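Local coordinates for protein glycosyl hydrolase (Rhizobium leguminosarum bv. trifolii, PDB 5NDX) that probably hydrolyses O-glycosidic bonds as a family 39 glycoside hydrolase and iduronidase, the bacterial orthologue of human alpha-L-iduronidase, at residues A[21-32]-A[307-317]. The protein carries 2 engineered substitutions. Residues are numbered along the deposited sequence; the frame is centred on the assembly and turned at random.
Sequences FWRGTGFSPAEL and FTFLSSDHAFI. Unlike the reference sequence in segment 307-317: Ser312 (reference Asn). With 8U8 ((2~{R},3~{S},4~{S},5~{R},6~{S})-6-(4-methyl-2-oxidanylidene-chromen-7-yl)oxy-3,4,5-tris(oxidanyl)oxane-2-carboxylic acid), chain N; 8U8 ((2~{R},3~{S},4~{S},5~{R},6~{S})-6-(4-methyl-2-oxidanylidene-chromen-7-yl)oxy-3,4,5-tris(oxidanyl)oxane-2-carboxylic acid), chain M; SO4 (sulfate ion), chain B.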
loop_
_atom_site.group_PDB
_atom_site.type_symbol
_atom_site.label_atom_id
_atom_site.label_comp_id
_atom_site.label_asym_id
_atom_site.label_seq_id
_atom_site.Cartn_x
_atom_site.Cartn_y
_atom_site.Cartn_z
ATOM N N PHE A 21 -4.207 -6.178 -7.267
ATOM C CA PHE A 21 -4.657 -6.959 -6.146
ATOM C C PHE A 21 -3.899 -6.734 -4.814
ATOM O O PHE A 21 -4.111 -7.479 -3.858
ATOM C CB PHE A 21 -4.629 -8.453 -6.548
ATOM C CG PHE A 21 -3.247 -8.978 -6.912
ATOM C CD1 PHE A 21 -2.339 -9.330 -5.934
ATOM C CD2 PHE A 21 -2.859 -9.082 -8.234
ATOM C CE1 PHE A 21 -1.059 -9.776 -6.278
ATOM C CE2 PHE A 21 -1.578 -9.525 -8.600
ATOM C CZ PHE A 21 -0.696 -9.884 -7.626
ATOM N N TRP A 22 -3.021 -5.736 -4.764
ATOM C CA TRP A 22 -2.057 -5.515 -3.696
ATOM C C TRP A 22 -2.323 -4.204 -2.966
ATOM O O TRP A 22 -1.407 -3.665 -2.319
ATOM C CB TRP A 22 -0.628 -5.430 -4.267
ATOM C CG TRP A 22 -0.558 -4.365 -5.347
ATOM C CD1 TRP A 22 -0.448 -3.003 -5.179
ATOM C CD2 TRP A 22 -0.675 -4.591 -6.742
ATOM N NE1 TRP A 22 -0.433 -2.393 -6.399
ATOM C CE2 TRP A 22 -0.602 -3.341 -7.373
ATOM C CE3 TRP A 22 -0.806 -5.743 -7.527
ATOM C CZ2 TRP A 22 -0.663 -3.200 -8.766
ATOM C CZ3 TRP A 22 -0.870 -5.612 -8.900
ATOM C CH2 TRP A 22 -0.771 -4.343 -9.510
ATOM N N ARG A 23 -3.549 -3.695 -3.029
ATOM C CA ARG A 23 -3.797 -2.288 -2.665
ATOM C C ARG A 23 -4.193 -2.179 -1.196
ATOM O O ARG A 23 -5.299 -1.781 -0.828
ATOM C CB ARG A 23 -4.794 -1.627 -3.600
ATOM C CG ARG A 23 -4.277 -1.385 -5.026
ATOM C CD ARG A 23 -5.300 -1.637 -6.146
ATOM N NE ARG A 23 -6.339 -0.882 -5.922
ATOM C CZ ARG A 23 -7.639 -1.047 -5.989
ATOM N NH1 ARG A 23 -8.375 -2.019 -6.542
ATOM N NH2 ARG A 23 -8.195 0.061 -5.561
ATOM N N GLY A 24 -3.246 -2.526 -0.355
ATOM C CA GLY A 24 -3.458 -2.580 1.084
ATOM C C GLY A 24 -2.180 -2.495 1.846
ATOM O O GLY A 24 -1.124 -2.938 1.373
ATOM N N THR A 25 -2.256 -1.932 3.033
ATOM C CA THR A 25 -1.152 -1.972 3.967
ATOM C C THR A 25 -1.750 -2.115 5.373
ATOM O O THR A 25 -2.963 -2.267 5.554
ATOM C CB THR A 25 -0.184 -0.736 3.825
ATOM O OG1 THR A 25 0.925 -0.857 4.737
ATOM C CG2 THR A 25 -0.872 0.556 4.139
ATOM N N GLY A 26 -0.891 -2.106 6.357
ATOM C CA GLY A 26 -1.328 -2.298 7.697
ATOM C C GLY A 26 -0.254 -1.968 8.709
ATOM O O GLY A 26 0.903 -1.682 8.356
ATOM N N PHE A 27 -0.683 -1.954 9.971
ATOM C CA PHE A 27 0.180 -1.679 11.120
ATOM C C PHE A 27 -0.539 -2.079 12.424
ATOM O O PHE A 27 -1.693 -2.536 12.405
ATOM C CB PHE A 27 0.627 -0.218 11.173
ATOM C CG PHE A 27 -0.501 0.764 11.311
ATOM C CD1 PHE A 27 -1.017 1.093 12.558
ATOM C CD2 PHE A 27 -1.050 1.345 10.204
ATOM C CE1 PHE A 27 -2.064 1.976 12.683
ATOM C CE2 PHE A 27 -2.085 2.258 10.320
ATOM C CZ PHE A 27 -2.601 2.557 11.574
ATOM N N SER A 28 0.205 -1.937 13.525
ATOM C CA SER A 28 -0.239 -2.227 14.862
ATOM C C SER A 28 0.479 -1.234 15.791
ATOM O O SER A 28 1.609 -0.864 15.499
ATOM C CB SER A 28 0.131 -3.654 15.236
ATOM O OG SER A 28 -0.572 -3.990 16.394
ATOM N N PRO A 29 -0.143 -0.768 16.877
ATOM C CA PRO A 29 -1.529 -1.008 17.240
ATOM C C PRO A 29 -2.436 0.115 16.777
ATOM O O PRO A 29 -1.980 1.166 16.279
ATOM C CB PRO A 29 -1.465 -1.012 18.787
ATOM C CG PRO A 29 -0.516 0.108 19.067
ATOM C CD PRO A 29 0.575 -0.098 17.989
ATOM N N ALA A 30 -3.724 -0.102 17.007
ATOM C CA ALA A 30 -4.784 0.792 16.548
ATOM C C ALA A 30 -4.677 2.203 17.093
ATOM O O ALA A 30 -5.094 3.155 16.429
ATOM C CB ALA A 30 -6.141 0.200 16.896
ATOM N N GLU A 31 -4.090 2.341 18.273
ATOM C CA GLU A 31 -3.901 3.655 18.896
ATOM C C GLU A 31 -3.095 4.612 18.031
ATOM O O GLU A 31 -3.288 5.829 18.141
ATOM C CB GLU A 31 -3.188 3.530 20.263
ATOM C CG GLU A 31 -4.067 3.017 21.388
ATOM C CD GLU A 31 -4.246 1.498 21.412
ATOM O OE1 GLU A 31 -3.648 0.782 20.568
ATOM O OE2 GLU A 31 -5.010 1.010 22.293
ATOM N N LEU A 32 -2.208 4.105 17.163
ATOM C CA LEU A 32 -1.486 5.008 16.239
ATOM C C LEU A 32 -2.408 5.799 15.387
ATOM O O LEU A 32 -2.055 6.914 15.006
ATOM C CB LEU A 32 -0.482 4.264 15.350
ATOM C CG LEU A 32 0.656 3.589 16.081
ATOM C CD1 LEU A 32 1.546 2.921 15.047
ATOM C CD2 LEU A 32 1.429 4.571 16.946
ATOM N N PHE A 307 -6.679 -16.228 -6.364
ATOM C CA PHE A 307 -5.881 -15.342 -5.508
ATOM C C PHE A 307 -6.417 -13.924 -5.672
ATOM O O PHE A 307 -6.471 -13.427 -6.764
ATOM C CB PHE A 307 -4.388 -15.394 -5.810
ATOM C CG PHE A 307 -3.574 -14.687 -4.780
ATOM C CD1 PHE A 307 -3.185 -15.337 -3.609
ATOM C CD2 PHE A 307 -3.255 -13.348 -4.941
ATOM C CE1 PHE A 307 -2.484 -14.647 -2.635
ATOM C CE2 PHE A 307 -2.528 -12.664 -3.986
ATOM C CZ PHE A 307 -2.148 -13.323 -2.826
ATOM N N THR A 308 -6.806 -13.281 -4.584
ATOM C CA THR A 308 -7.596 -12.058 -4.651
ATOM C C THR A 308 -6.988 -10.798 -4.030
ATOM O O THR A 308 -7.331 -9.680 -4.473
ATOM C CB THR A 308 -8.986 -12.352 -4.009
ATOM O OG1 THR A 308 -9.629 -13.368 -4.794
ATOM C CG2 THR A 308 -9.890 -11.150 -3.995
ATOM N N PHE A 309 -6.199 -10.933 -2.967
ATOM C CA PHE A 309 -5.643 -9.775 -2.298
ATOM C C PHE A 309 -4.323 -10.122 -1.608
ATOM O O PHE A 309 -4.162 -11.195 -1.059
ATOM C CB PHE A 309 -6.655 -9.251 -1.305
ATOM C CG PHE A 309 -6.321 -7.944 -0.672
ATOM C CD1 PHE A 309 -6.169 -6.822 -1.427
ATOM C CD2 PHE A 309 -6.285 -7.829 0.693
ATOM C CE1 PHE A 309 -5.929 -5.592 -0.847
ATOM C CE2 PHE A 309 -6.040 -6.610 1.303
ATOM C CZ PHE A 309 -5.832 -5.485 0.519
ATOM N N LEU A 310 -3.392 -9.196 -1.695
ATOM C CA LEU A 310 -2.066 -9.317 -1.086
ATOM C C LEU A 310 -1.854 -8.001 -0.363
ATOM O O LEU A 310 -1.864 -6.938 -0.989
ATOM C CB LEU A 310 -1.040 -9.550 -2.167
ATOM C CG LEU A 310 0.413 -9.702 -1.750
ATOM C CD1 LEU A 310 1.118 -10.444 -2.851
ATOM C CD2 LEU A 310 1.084 -8.365 -1.511
ATOM N N SER A 311 -1.766 -8.036 0.956
ATOM C CA SER A 311 -1.567 -6.806 1.726
ATOM C C SER A 311 -0.145 -6.830 2.289
ATOM O O SER A 311 0.290 -7.825 2.840
ATOM C CB SER A 311 -2.602 -6.726 2.841
ATOM O OG SER A 311 -2.547 -5.533 3.603
ATOM N N SER A 312 0.532 -5.716 2.171
ATOM C CA SER A 312 1.792 -5.451 2.824
ATOM C C SER A 312 1.526 -5.017 4.262
ATOM O O SER A 312 0.417 -4.676 4.603
ATOM C CB SER A 312 2.523 -4.366 2.038
ATOM O OG SER A 312 2.892 -4.911 0.801
ATOM N N ASP A 313 2.482 -5.145 5.140
ATOM C CA ASP A 313 2.280 -4.728 6.524
ATOM C C ASP A 313 3.382 -3.753 6.925
ATOM O O ASP A 313 4.199 -4.024 7.792
ATOM C CB ASP A 313 2.227 -5.968 7.376
ATOM C CG ASP A 313 1.635 -5.706 8.715
ATOM O OD1 ASP A 313 0.514 -5.160 8.772
ATOM O OD2 ASP A 313 2.296 -6.066 9.691
ATOM N N HIS A 314 3.418 -2.634 6.206
ATOM C CA HIS A 314 4.559 -1.743 6.173
ATOM C C HIS A 314 4.253 -0.297 6.486
ATOM O O HIS A 314 5.055 0.593 6.151
ATOM C CB HIS A 314 5.363 -1.905 4.884
ATOM C CG HIS A 314 4.688 -1.474 3.604
ATOM N ND1 HIS A 314 3.370 -1.057 3.496
ATOM C CD2 HIS A 314 5.198 -1.406 2.357
ATOM C CE1 HIS A 314 3.107 -0.754 2.242
ATOM N NE2 HIS A 314 4.204 -0.942 1.533
ATOM N N ALA A 315 3.117 -0.067 7.160
ATOM C CA ALA A 315 2.744 1.291 7.567
ATOM C C ALA A 315 3.065 1.604 9.017
ATOM O O ALA A 315 2.553 2.565 9.566
ATOM C CB ALA A 315 1.272 1.573 7.226
ATOM N N PHE A 316 3.899 0.779 9.640
ATOM C CA PHE A 316 4.458 1.022 10.975
ATOM C C PHE A 316 5.249 2.305 10.883
ATOM O O PHE A 316 5.634 2.738 9.766
ATOM C CB PHE A 316 5.384 -0.110 11.435
ATOM C CG PHE A 316 4.675 -1.386 11.702
ATOM C CD1 PHE A 316 4.132 -1.634 12.944
ATOM C CD2 PHE A 316 4.531 -2.363 10.696
ATOM C CE1 PHE A 316 3.449 -2.822 13.195
ATOM C CE2 PHE A 316 3.855 -3.561 10.957
ATOM C CZ PHE A 316 3.303 -3.787 12.197
ATOM N N ILE A 317 5.413 2.959 12.035
ATOM C CA ILE A 317 6.179 4.211 12.135
ATOM C C ILE A 317 7.586 3.885 12.629
ATOM O O ILE A 317 7.698 3.194 13.588
ATOM C CB ILE A 317 5.509 5.203 13.128
ATOM C CG1 ILE A 317 4.103 5.515 12.650
ATOM C CG2 ILE A 317 6.320 6.476 13.223
ATOM C CD1 ILE A 317 3.366 6.544 13.471
HETATM C C15 8U8 N . -10.129 -9.633 2.070
HETATM C C13 8U8 N . -10.632 -9.702 0.768
HETATM C C14 8U8 N . -11.411 -10.784 0.380
HETATM C C16 8U8 N . -11.976 -10.815 -0.887
HETATM O O9 8U8 N . -12.614 -11.801 -1.233
HETATM O O8 8U8 N . -11.711 -9.828 -1.785
HETATM C C11 8U8 N . -10.999 -8.746 -1.409
HETATM C C10 8U8 N . -10.875 -7.760 -2.357
HETATM C C12 8U8 N . -10.439 -8.658 -0.143
HETATM C C7 8U8 N . -9.730 -7.497 0.166
HETATM C C8 8U8 N . -9.595 -6.500 -0.794
HETATM C C9 8U8 N . -10.172 -6.612 -2.061
HETATM O O2 8U8 N . -10.023 -5.590 -2.964
HETATM C C5 8U8 N . -10.963 -5.482 -4.065
HETATM O O1 8U8 N . -10.346 -6.330 -5.050
HETATM C C1 8U8 N . -10.927 -6.374 -6.373
HETATM C C6 8U8 N . -12.374 -6.982 -6.349
HETATM O O7 8U8 N . -12.690 -7.754 -5.422
HETATM O O6 8U8 N . -13.153 -6.600 -7.236
HETATM C C2 8U8 N . -10.910 -4.939 -6.893
HETATM O O5 8U8 N . -11.443 -4.837 -8.249
HETATM C C3 8U8 N . -11.691 -4.017 -5.928
HETATM O O4 8U8 N . -11.570 -2.702 -6.404
HETATM C C4 8U8 N . -11.065 -4.073 -4.534
HETATM O O3 8U8 N . -11.823 -3.317 -3.586
HETATM C C15 8U8 M . 5.389 -14.900 17.283
HETATM C C13 8U8 M . 5.195 -15.307 15.944
HETATM C C14 8U8 M . 5.339 -16.661 15.630
HETATM C C16 8U8 M . 5.118 -17.111 14.326
HETATM O O9 8U8 M . 5.295 -18.311 14.119
HETATM O O8 8U8 M . 4.771 -16.236 13.315
HETATM C C11 8U8 M . 4.508 -14.921 13.610
HETATM C C10 8U8 M . 4.025 -14.086 12.596
HETATM C C12 8U8 M . 4.731 -14.437 14.928
HETATM C C7 8U8 M . 4.417 -13.090 15.189
HETATM C C8 8U8 M . 3.929 -12.260 14.173
HETATM C C9 8U8 M . 3.739 -12.743 12.868
HETATM O O2 8U8 M . 3.227 -11.973 11.843
HETATM C C5 8U8 M . 3.334 -10.498 11.773
HETATM O O1 8U8 M . 4.694 -10.122 12.039
HETATM C C1 8U8 M . 4.957 -8.809 12.353
HETATM C C6 8U8 M . 6.181 -8.578 11.669
HETATM O O7 8U8 M . 6.904 -7.708 12.140
HETATM O O6 8U8 M . 6.376 -9.246 10.669
HETATM C C2 8U8 M . 3.968 -7.738 11.801
HETATM O O5 8U8 M . 4.242 -7.531 10.399
HETATM C C3 8U8 M . 2.439 -8.088 12.071
HETATM O O4 8U8 M . 1.904 -7.182 12.972
HETATM C C4 8U8 M . 2.264 -9.550 12.590
HETATM O O3 8U8 M . 0.825 -9.908 12.485
HETATM S S SO4 B . -8.507 -3.145 -9.789
HETATM O O1 SO4 B . -7.945 -3.750 -11.010
HETATM O O2 SO4 B . -8.344 -1.668 -9.846
HETATM O O3 SO4 B . -7.950 -3.734 -8.545
HETATM O O4 SO4 B . -9.964 -3.442 -9.774
HETATM O O HOH W 1 0.462 -4.822 -0.840
HETATM O O HOH W 2 -4.829 -4.178 3.907
#
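Phe307 CE2 and Leu310 CB converge on Phe21 CD1 where the chain of 21-32 comes alongside strand 307-310. The edge of Phe307 turns toward the Phe21 face in an offset edge-to-face pair, planes at 89°, while Leu310 CB meets the Phe21 rim; helix 282-300 closes over this cluster. Leu310 N donates to Phe21 O at 2.9 Å, and Trp22 CA makes a CA-H...O contact with Leu310 O. Strands 24-27 and 307-310, first and last of the eight parallel strands, thus close the TIM barrel. Gly24 forms one hollow of the seam: without a side chain, it lets Phe309 CZ come within 3.8 Å of its CA. With CG opposite the backbone N (chi1 -171°), Phe309 lies beside the backbone of Phe21 to Gly24 and lays one face under the coumarin of one bound ligand, C8 3.5 Å from CD1. Arg23 NH1 reaches that ligand's sugar and a sulfate.

Further along, Gly26 forms another hollow, where Asp313 OD1 lies against Gly26 C, and Gly26 O accepts a bond from Ala315 N (3.0 Å). Thr25 OG1 and His314 ND1 share a hydrogen bond at the imidazole edge, 2.7 Å long. The Ala315 methyl packs against Phe27 CD2, and Phe27 CA sits over the Phe316 face in a CH-pi contact, 14° off the ring normal.

Water 1 bridges Trp22 O, Leu310 O and OG of Ser312, which differs from the reference sequence, supplementing the seam's few direct bonds, among them a weak one from Ser312 N to Gly24 O; water 2 joins Thr25 O to Ser311 OG. Asp313 OD2 accepts a bond from O5 of the other ligand (2.5 Å), and Asp267 and Arg323 hold the Asp313 backbone. Near the predicted proton-donor position Gln146, this sugar contact is consistent with the glycosidase active site; the Arg23 and Phe309 ligand occupies a second site.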